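Local coordinates for uncharacterized protein (Bacteroides ovatus, PDB 4E6F), which is of unknown function but belongs to the DUF4468 family, whose domain has a TBP-like fold, at residues A127-W130 against K134-L137. Residues are numbered along the deposited sequence; the frame is centred on the assembly and turned at random.
Sequences AEEW and KYAL
With CG of Y135 anti to its carbonyl carbon (chi1 -62°), the phenol ring lies against the turn backbone at E128 and E129, while the E129 side chain, in one of its two conformers, bends at chi2 (-62°) and runs alongside the ring in the same direction. E129 O sits over one face, 3.7 Å above the ring plane and offset toward the rim. E128 O lies at the ring edge, 3.6 Å from Y135 CE2, and E129 CA comes equally close to that atom. The methylene of K134 CG rests over the rim of the opposite face. In that E129 conformer carboxylate and ring planes are turned 65° apart, and a water probably joins their ends: it donates to E129 OE1 (2.9 Å), lies in the ring plane 2.8 Å from Y135 OH, and accepts a weak bond from K134 NZ. Beyond the ring, A136 CB packs against W130 O at 3.8 Å. Replacing Y135 by an alanine would remove the ring and would probably leave the E128 and E129 backbone without its aromatic neighbour and the water without its phenol partner. The contact folds the turn after strand 123-126 back on the short helix 133-136; T132, just before that helix, gives a hydrogen bond from OG1 to E128 O. With no direct hydrogen bond between the two segments, cohesion here rests on van der Waals packing and, less certainly, one shared water.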
# COMPACT_ATOMS: atom_id res chain seq x y z
N ALA A 127 -3.74 -5.56 -10.06
CA ALA A 127 -2.33 -5.73 -9.70
C ALA A 127 -1.79 -7.14 -10.02
O ALA A 127 -0.63 -7.29 -10.39
CB ALA A 127 -2.14 -5.42 -8.22
N GLU A 128 -2.64 -8.18 -9.89
CA GLU A 128 -2.27 -9.60 -10.08
C GLU A 128 -1.84 -9.94 -11.49
O GLU A 128 -1.12 -10.92 -11.68
CB GLU A 128 -3.44 -10.53 -9.71
CG GLU A 128 -3.76 -10.52 -8.23
CD GLU A 128 -4.42 -9.24 -7.72
OE1 GLU A 128 -5.14 -8.59 -8.51
OE2 GLU A 128 -4.25 -8.92 -6.52
N GLU A 129 -2.29 -9.15 -12.45
CA GLU A 129 -1.96 -9.43 -13.86
C GLU A 129 -1.05 -8.34 -14.39
O GLU A 129 -0.86 -8.24 -15.62
CB GLU A 129 -3.25 -9.51 -14.73
CG GLU A 129 -4.51 -10.01 -14.02
CD GLU A 129 -4.50 -11.42 -13.46
OE1 GLU A 129 -3.79 -12.29 -14.00
OE2 GLU A 129 -5.26 -11.66 -12.49
N TRP A 130 -0.44 -7.52 -13.47
CA TRP A 130 0.31 -6.37 -13.89
C TRP A 130 1.68 -6.17 -13.18
O TRP A 130 2.69 -5.98 -13.85
CB TRP A 130 -0.58 -5.15 -13.64
CG TRP A 130 -0.38 -4.02 -14.60
CD1 TRP A 130 -0.10 -2.73 -14.28
CD2 TRP A 130 -0.42 -4.08 -16.04
NE1 TRP A 130 0.01 -1.97 -15.42
CE2 TRP A 130 -0.18 -2.78 -16.52
CE3 TRP A 130 -0.67 -5.11 -16.97
CZ2 TRP A 130 -0.11 -2.48 -17.89
CZ3 TRP A 130 -0.61 -4.82 -18.33
CH2 TRP A 130 -0.33 -3.51 -18.78
N LYS A 134 5.67 -12.55 -12.14
CA LYS A 134 5.35 -13.25 -13.39
C LYS A 134 5.35 -12.29 -14.58
O LYS A 134 5.84 -12.65 -15.66
CB LYS A 134 3.98 -13.95 -13.26
CG LYS A 134 3.59 -14.83 -14.45
CD LYS A 134 2.18 -15.37 -14.26
CE LYS A 134 1.63 -16.00 -15.51
NZ LYS A 134 0.25 -16.51 -15.30
N TYR A 135 4.79 -11.09 -14.40
CA TYR A 135 4.69 -10.12 -15.50
C TYR A 135 5.74 -9.03 -15.47
O TYR A 135 6.14 -8.56 -16.54
CB TYR A 135 3.31 -9.45 -15.47
CG TYR A 135 2.20 -10.46 -15.67
CD1 TYR A 135 1.91 -10.97 -16.93
CD2 TYR A 135 1.47 -10.95 -14.59
CE1 TYR A 135 0.94 -11.95 -17.11
CE2 TYR A 135 0.49 -11.93 -14.75
CZ TYR A 135 0.22 -12.41 -16.02
OH TYR A 135 -0.74 -13.37 -16.20
N ALA A 136 6.18 -8.60 -14.27
CA ALA A 136 6.97 -7.40 -14.09
C ALA A 136 8.47 -7.59 -13.82
O ALA A 136 9.19 -6.60 -13.72
CB ALA A 136 6.36 -6.54 -12.99
N LEU A 137 8.92 -8.83 -13.68
CA LEU A 137 10.35 -9.11 -13.55
C LEU A 137 10.78 -9.92 -14.73
O LEU A 137 9.98 -10.72 -15.26
CB LEU A 137 10.72 -9.87 -12.26
CG LEU A 137 10.51 -9.15 -10.95
CD1 LEU A 137 11.03 -10.01 -9.80
CD2 LEU A 137 11.18 -7.78 -10.93
O HOH W 1 -1.92 -14.45 -13.85